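Local coordinates for Oxidored_FMN domain-containing protein ([Pseudomonas] geniculata N1, PDB 6L6J) that probably oxidises the amine 6-hydroxypseudooxynicotine, using FMN and a [4Fe-4S] cluster as redox cofactors, at residues Ser261-Asp266 / Ala349-Val354; Glu353-Ser358 / Asn563-Val568. All coordinates share one frame; numbering follows the deposited sequence.

Contact 1 of 2, residues Ser261-Asp266 / Ala349-Val354; sequences SDWAWD and ACTAEV. With FMN (flavin mononucleotide), chain B; SF4 (iron/sulfur cluster), chain C.
Trp-263 meets Thr-351 and Val-354 beside the FMN of a TIM barrel. Short helix 263-266 follows barrel strand 255-261, and helix 349-355 carries Cys-350, a ligand of the [4Fe-4S] cluster. The CB of Trp-263 points toward that helix. With CG anti to the backbone N (chi1 -160°), the indole extends across to the flavin. Its NE1-CZ2 edge stands over one face of the flavin's dimethylbenzene ring. NE1 comes 3.4 Å from FMN C9, and CE2 follows, equally far from C9A and C9. CZ2 lies 3.5 Å from FMN C6 and also passes Thr-351 OG1 at 4.1 Å, an oblique approach without a hydrogen bond. At the far end, CH2 touches Val-354 CG1 at 3.9 Å, and this methyl sits at the ring edge, in plane. Replacing Trp-263 by an alanine is likely to strip this flavin face of the indole edge and leave Val-354 CG1 without its aromatic neighbour.

The helix reaches the flavin methyls itself. Thr-351 OG1 packs against C8M, and Val-354 CG2 lies 3.7 Å from C7M. One residue before Thr-351, Cys-350 leaves the helix on the same side, its SG binding the iron FE4 at 2.1 Å. One helix thus serves both cofactors. At the ribityl chain, Asp-266 OD2 is also bonded by His-173 and accepts a hydrogen bond from FMN O3' at 2.7 Å.

Contact 2 of 2, residues Glu353-Ser358 / Asn563-Val568; sequences EVMTSS and NTLEMV
A Schellman motif ends helix 349-355, and the helix end packs through Met-355, the last helical residue, and Thr-356, the first beyond it, on Asn-563 and Leu-565. Asn-563 lies near the end of helix 561-564, and Leu-565 is in the turn that leads to helix 567-577, within the OYE-like second alpha/beta domain. No hydrogen bond crosses; the fit is by side-chain packing.

Met-355 points its CB toward the 563-568 segment, 4.1 Å from Asn-563 OD1. Its chain runs straight at chi2 (-179°) and bends at chi3. SD then meets Leu-565 CD2 at 3.8 Å, and the two side chains cross at about a right angle. Both also touch Trp-263. Leu-565 has positive phi where the chain leaves helix 561-564, and its CD2 end comes nearer to Met-355 than the direction of its CB suggests.

Thr-356 uses its two branches differently. The methyl CG2 lies against the amide of Asn-563, 3.4 Å from ND2, and Trp-560 touches the same threonine. OG1 sits between the backbone N and the carbonyl carbon (chi1 70°). From there it turns back and donates to Glu-353 O over 2.7 Å, in the carbonyl plane and on a lone pair. Glu-353 O also accepts from Thr-356 N at 2.8 Å and Ser-358 N at 3.1 Å. Three donors therefore grip one carbonyl at the end of the helix.

Ser-357, with positive phi, is the C-prime residue, and its N bonds to Val-354 O at 3.0 Å. This bond and that of Ser-358 N to Glu-353 O are the pair that defines a Schellman helix end.

How the contacts relate
From the N terminus, the chain first builds most of the barrel. After strand 255-261 it enters helix 263-266. Contact 1 closes an 82-residue loop that contains the last two barrel strands and ends on helix 349-355. Contact 2 starts on that helix, sharing Glu-353 and Val-354. Its 204-residue loop takes in strands 390-394, 413-417, 456-459 and 476-479 of the ADP-binding region before reaching 563-568. The loops follow each other along the chain; neither nests in the other. In space, Leu-565 CD1 packs on Trp-263 CG at 3.5 Å. Helix 349-355 thus ties the barrel and its cofactors to the second alpha/beta domain.

Contact 1 of 2, residues Ser261-Asp266 / Ala349-Val354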
loop_
_atom_site.group_PDB
_atom_site.type_symbol
_atom_site.label_atom_id
_atom_site.label_comp_id
_atom_site.label_asym_id
_atom_site.label_seq_id
_atom_site.Cartn_x
_atom_site.Cartn_y
_atom_site.Cartn_z
ATOM N N SER A 261 8.506 -11.555 8.809
ATOM C CA SER A 261 7.186 -12.242 8.801
ATOM C C SER A 261 6.100 -11.351 9.422
ATOM O O SER A 261 6.351 -10.590 10.420
ATOM C CB SER A 261 7.174 -13.596 9.464
ATOM O OG SER A 261 5.924 -14.252 9.218
ATOM N N ASP A 262 4.927 -11.529 8.821
ATOM C CA ASP A 262 3.662 -10.769 8.942
ATOM C C ASP A 262 3.727 -9.499 8.081
ATOM O O ASP A 262 4.668 -8.706 8.228
ATOM C CB ASP A 262 3.239 -10.527 10.383
ATOM C CG ASP A 262 1.729 -10.340 10.503
ATOM O OD1 ASP A 262 0.982 -11.254 10.080
ATOM O OD2 ASP A 262 1.305 -9.261 10.973
ATOM N N TRP A 263 2.725 -9.365 7.205
ATOM C CA TRP A 263 2.594 -8.300 6.189
ATOM C C TRP A 263 2.656 -6.919 6.857
ATOM O O TRP A 263 3.238 -6.011 6.253
ATOM C CB TRP A 263 1.308 -8.550 5.395
ATOM C CG TRP A 263 1.247 -7.876 4.055
ATOM C CD1 TRP A 263 2.208 -7.108 3.455
ATOM C CD2 TRP A 263 0.139 -7.914 3.136
ATOM N NE1 TRP A 263 1.762 -6.644 2.245
ATOM C CE2 TRP A 263 0.492 -7.110 2.032
ATOM C CE3 TRP A 263 -1.118 -8.536 3.148
ATOM C CZ2 TRP A 263 -0.364 -6.928 0.949
ATOM C CZ3 TRP A 263 -1.967 -8.352 2.069
ATOM C CH2 TRP A 263 -1.594 -7.553 0.988
ATOM N N ALA A 264 2.105 -6.778 8.062
ATOM C CA ALA A 264 1.935 -5.495 8.785
ATOM C C ALA A 264 3.305 -4.962 9.205
ATOM O O ALA A 264 3.421 -3.722 9.407
ATOM C CB ALA A 264 1.029 -5.683 9.982
ATOM N N TRP A 265 4.281 -5.876 9.334
ATOM C CA TRP A 265 5.704 -5.581 9.654
ATOM C C TRP A 265 6.579 -5.535 8.383
ATOM O O TRP A 265 7.633 -4.861 8.395
ATOM C CB TRP A 265 6.199 -6.619 10.661
ATOM C CG TRP A 265 5.377 -6.698 11.906
ATOM C CD1 TRP A 265 4.334 -7.545 12.158
ATOM C CD2 TRP A 265 5.542 -5.900 13.089
ATOM N NE1 TRP A 265 3.831 -7.326 13.414
ATOM C CE2 TRP A 265 4.564 -6.328 14.013
ATOM C CE3 TRP A 265 6.405 -4.865 13.448
ATOM C CZ2 TRP A 265 4.442 -5.758 15.279
ATOM C CZ3 TRP A 265 6.274 -4.297 14.695
ATOM C CH2 TRP A 265 5.314 -4.747 15.604
ATOM N N ASP A 266 6.169 -6.218 7.318
ATOM C CA ASP A 266 6.883 -6.259 6.010
ATOM C C ASP A 266 6.567 -4.991 5.193
ATOM O O ASP A 266 7.492 -4.296 4.777
ATOM C CB ASP A 266 6.528 -7.540 5.234
ATOM C CG ASP A 266 7.406 -7.775 4.000
ATOM O OD1 ASP A 266 8.588 -7.394 4.053
ATOM O OD2 ASP A 266 6.899 -8.352 3.006
ATOM N N ALA A 349 -2.617 2.416 0.979
ATOM C CA ALA A 349 -3.879 2.384 0.207
ATOM C C ALA A 349 -3.816 1.282 -0.874
ATOM O O ALA A 349 -4.889 0.770 -1.243
ATOM C CB ALA A 349 -4.147 3.746 -0.387
ATOM N N CYS A 350 -2.614 0.933 -1.373
ATOM C CA CYS A 350 -2.365 -0.211 -2.305
ATOM C C CYS A 350 -2.714 -1.534 -1.600
ATOM O O CYS A 350 -3.454 -2.364 -2.145
ATOM C CB CYS A 350 -0.918 -0.236 -2.800
ATOM S SG CYS A 350 0.344 0.009 -1.518
ATOM N N THR A 351 -2.197 -1.682 -0.399
ATOM C CA THR A 351 -2.457 -2.782 0.562
ATOM C C THR A 351 -3.972 -2.899 0.816
ATOM O O THR A 351 -4.517 -4.058 0.845
ATOM C CB THR A 351 -1.577 -2.490 1.792
ATOM O OG1 THR A 351 -0.247 -2.866 1.404
ATOM C CG2 THR A 351 -1.987 -3.197 3.050
ATOM N N ALA A 352 -4.641 -1.763 1.025
ATOM C CA ALA A 352 -6.048 -1.726 1.484
ATOM C C ALA A 352 -6.927 -2.389 0.426
ATOM O O ALA A 352 -7.728 -3.279 0.782
ATOM C CB ALA A 352 -6.484 -0.307 1.778
ATOM N N GLU A 353 -6.787 -1.968 -0.835
ATOM C CA GLU A 353 -7.630 -2.508 -1.925
ATOM C C GLU A 353 -7.359 -4.004 -1.961
ATOM O O GLU A 353 -8.304 -4.785 -1.825
ATOM C CB GLU A 353 -7.319 -1.804 -3.246
ATOM C CG GLU A 353 -7.763 -0.353 -3.284
ATOM C CD GLU A 353 -9.221 -0.142 -2.910
ATOM O OE1 GLU A 353 -9.518 0.910 -2.310
ATOM O OE2 GLU A 353 -10.061 -1.050 -3.194
ATOM N N VAL A 354 -6.083 -4.373 -2.031
ATOM C CA VAL A 354 -5.658 -5.801 -2.157
ATOM C C VAL A 354 -6.247 -6.600 -0.985
ATOM O O VAL A 354 -6.700 -7.748 -1.214
ATOM C CB VAL A 354 -4.137 -5.955 -2.286
ATOM C CG1 VAL A 354 -3.697 -7.412 -2.250
ATOM C CG2 VAL A 354 -3.642 -5.273 -3.550
HETATM N N1 FMN B . 4.765 -10.168 -0.731
HETATM C C2 FMN B . 4.675 -11.468 -1.158
HETATM O O2 FMN B . 5.588 -12.237 -0.840
HETATM N N3 FMN B . 3.690 -11.958 -1.922
HETATM C C4 FMN B . 2.682 -11.169 -2.331
HETATM O O4 FMN B . 1.775 -11.620 -3.028
HETATM C C4A FMN B . 2.671 -9.744 -1.896
HETATM N N5 FMN B . 1.681 -8.897 -2.268
HETATM C C5A FMN B . 1.759 -7.595 -1.912
HETATM C C6 FMN B . 0.785 -6.704 -2.355
HETATM C C7 FMN B . 0.883 -5.372 -2.003
HETATM C C7M FMN B . -0.195 -4.452 -2.428
HETATM C C8 FMN B . 2.013 -4.882 -1.204
HETATM C C8M FMN B . 2.118 -3.446 -0.780
HETATM C C9 FMN B . 2.982 -5.743 -0.763
HETATM C C9A FMN B . 2.917 -7.090 -1.091
HETATM N N10 FMN B . 3.924 -7.979 -0.690
HETATM C C10 FMN B . 3.816 -9.291 -1.080
HETATM C "C1'" FMN B . 5.105 -7.548 0.124
HETATM C "C2'" FMN B . 6.159 -6.907 -0.760
HETATM O "O2'" FMN B . 6.668 -7.927 -1.600
HETATM C "C3'" FMN B . 7.293 -6.313 0.020
HETATM O "O3'" FMN B . 7.989 -7.362 0.693
HETATM C "C4'" FMN B . 6.870 -5.254 1.038
HETATM O "O4'" FMN B . 5.889 -4.364 0.454
HETATM C "C5'" FMN B . 8.072 -4.482 1.564
HETATM O "O5'" FMN B . 8.682 -3.814 0.474
HETATM P P FMN B . 8.308 -2.275 0.138
HETATM O O1P FMN B . 8.752 -1.469 1.337
HETATM O O2P FMN B . 9.096 -2.025 -1.110
HETATM O O3P FMN B . 6.806 -2.265 -0.078
HETATM FE FE1 SF4 C . 0.642 4.852 -0.689
HETATM FE FE2 SF4 C . 3.341 3.873 -1.639
HETATM FE FE3 SF4 C . 1.129 4.361 -3.587
HETATM FE FE4 SF4 C . 1.029 1.975 -1.737
HETATM S S1 SF4 C . 2.392 2.695 -3.130
HETATM S S2 SF4 C . -0.263 3.626 -2.150
HETATM S S3 SF4 C . 1.901 3.160 -0.229
HETATM S S4 SF4 C . 2.063 5.506 -2.127
#

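Contact 2 of 2, residues Glu353-Ser358 / Asn563-Val568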
loop_
_atom_site.group_PDB
_atom_site.type_symbol
_atom_site.label_atom_id
_atom_site.label_comp_id
_atom_site.label_asym_id
_atom_site.label_seq_id
_atom_site.Cartn_x
_atom_site.Cartn_y
_atom_site.Cartn_z
ATOM N N GLU A 353 -6.787 -1.968 -0.835
ATOM C CA GLU A 353 -7.630 -2.508 -1.925
ATOM C C GLU A 353 -7.359 -4.004 -1.961
ATOM O O GLU A 353 -8.304 -4.785 -1.825
ATOM C CB GLU A 353 -7.319 -1.804 -3.246
ATOM C CG GLU A 353 -7.763 -0.353 -3.284
ATOM C CD GLU A 353 -9.221 -0.142 -2.910
ATOM O OE1 GLU A 353 -9.518 0.910 -2.310
ATOM O OE2 GLU A 353 -10.061 -1.050 -3.194
ATOM N N VAL A 354 -6.083 -4.373 -2.031
ATOM C CA VAL A 354 -5.658 -5.801 -2.157
ATOM C C VAL A 354 -6.247 -6.600 -0.985
ATOM O O VAL A 354 -6.700 -7.748 -1.214
ATOM C CB VAL A 354 -4.137 -5.955 -2.286
ATOM C CG1 VAL A 354 -3.697 -7.412 -2.250
ATOM C CG2 VAL A 354 -3.642 -5.273 -3.550
ATOM N N MET A 355 -6.369 -6.018 0.205
ATOM C CA MET A 355 -6.916 -6.836 1.314
ATOM C C MET A 355 -8.427 -6.807 1.406
ATOM O O MET A 355 -8.943 -7.617 2.168
ATOM C CB MET A 355 -6.287 -6.541 2.673
ATOM C CG MET A 355 -5.628 -7.807 3.115
ATOM S SD MET A 355 -4.895 -7.703 4.638
ATOM C CE MET A 355 -6.028 -8.679 5.634
ATOM N N THR A 356 -9.093 -5.990 0.600
ATOM C CA THR A 356 -10.538 -6.106 0.306
ATOM C C THR A 356 -10.711 -6.837 -1.029
ATOM O O THR A 356 -11.765 -6.621 -1.684
ATOM C CB THR A 356 -11.211 -4.729 0.264
ATOM O OG1 THR A 356 -10.733 -4.081 -0.919
ATOM C CG2 THR A 356 -10.974 -3.895 1.508
ATOM N N SER A 357 -9.703 -7.620 -1.449
ATOM C CA SER A 357 -9.715 -8.447 -2.692
ATOM C C SER A 357 -10.170 -7.643 -3.916
ATOM O O SER A 357 -10.852 -8.219 -4.748
ATOM C CB SER A 357 -10.602 -9.641 -2.524
ATOM O OG SER A 357 -10.416 -10.243 -1.249
ATOM N N SER A 358 -9.776 -6.370 -4.021
ATOM C CA SER A 358 -10.089 -5.486 -5.168
ATOM C C SER A 358 -8.803 -5.037 -5.876
ATOM O O SER A 358 -7.785 -4.880 -5.202
ATOM C CB SER A 358 -10.912 -4.292 -4.744
ATOM O OG SER A 358 -10.670 -3.200 -5.636
ATOM N N ASN A 563 -6.920 -3.043 6.849
ATOM C CA ASN A 563 -6.677 -3.078 5.384
ATOM C C ASN A 563 -5.369 -2.351 5.025
ATOM O O ASN A 563 -4.711 -2.775 4.075
ATOM C CB ASN A 563 -7.863 -2.511 4.604
ATOM C CG ASN A 563 -9.117 -3.348 4.742
ATOM O OD1 ASN A 563 -9.045 -4.564 4.951
ATOM N ND2 ASN A 563 -10.271 -2.705 4.601
ATOM N N THR A 564 -5.006 -1.286 5.739
ATOM C CA THR A 564 -3.730 -0.565 5.541
ATOM C C THR A 564 -2.636 -1.262 6.363
ATOM O O THR A 564 -1.487 -0.800 6.312
ATOM C CB THR A 564 -3.885 0.902 5.947
ATOM O OG1 THR A 564 -4.133 0.885 7.349
ATOM C CG2 THR A 564 -5.004 1.627 5.219
ATOM N N LEU A 565 -2.986 -2.331 7.092
ATOM C CA LEU A 565 -2.078 -3.111 7.963
ATOM C C LEU A 565 -1.477 -2.182 9.012
ATOM O O LEU A 565 -0.265 -2.278 9.258
ATOM C CB LEU A 565 -0.977 -3.746 7.122
ATOM C CG LEU A 565 -1.449 -4.585 5.943
ATOM C CD1 LEU A 565 -0.262 -4.926 5.037
ATOM C CD2 LEU A 565 -2.152 -5.836 6.416
ATOM N N GLU A 566 -2.292 -1.306 9.595
ATOM C CA GLU A 566 -1.864 -0.359 10.661
ATOM C C GLU A 566 -2.582 -0.658 11.980
ATOM O O GLU A 566 -2.165 -0.087 12.997
ATOM C CB GLU A 566 -2.106 1.087 10.233
ATOM C CG GLU A 566 -1.261 1.508 9.046
ATOM C CD GLU A 566 -1.533 2.936 8.587
ATOM O OE1 GLU A 566 -2.689 3.228 8.174
ATOM O OE2 GLU A 566 -0.610 3.778 8.674
ATOM N N MET A 567 -3.608 -1.515 11.998
ATOM C CA MET A 567 -4.426 -1.703 13.233
ATOM C C MET A 567 -3.499 -2.082 14.392
ATOM O O MET A 567 -3.517 -1.374 15.409
ATOM C CB MET A 567 -5.523 -2.766 13.102
ATOM C CG MET A 567 -6.675 -2.476 14.074
ATOM S SD MET A 567 -7.909 -3.778 14.300
ATOM C CE MET A 567 -8.361 -4.066 12.589
ATOM N N VAL A 568 -2.687 -3.126 14.213
ATOM C CA VAL A 568 -1.828 -3.679 15.298
ATOM C C VAL A 568 -0.850 -2.597 15.784
ATOM O O VAL A 568 -0.503 -2.607 16.957
ATOM C CB VAL A 568 -1.108 -4.952 14.822
ATOM C CG1 VAL A 568 -0.155 -4.654 13.667
ATOM C CG2 VAL A 568 -0.375 -5.661 15.952
#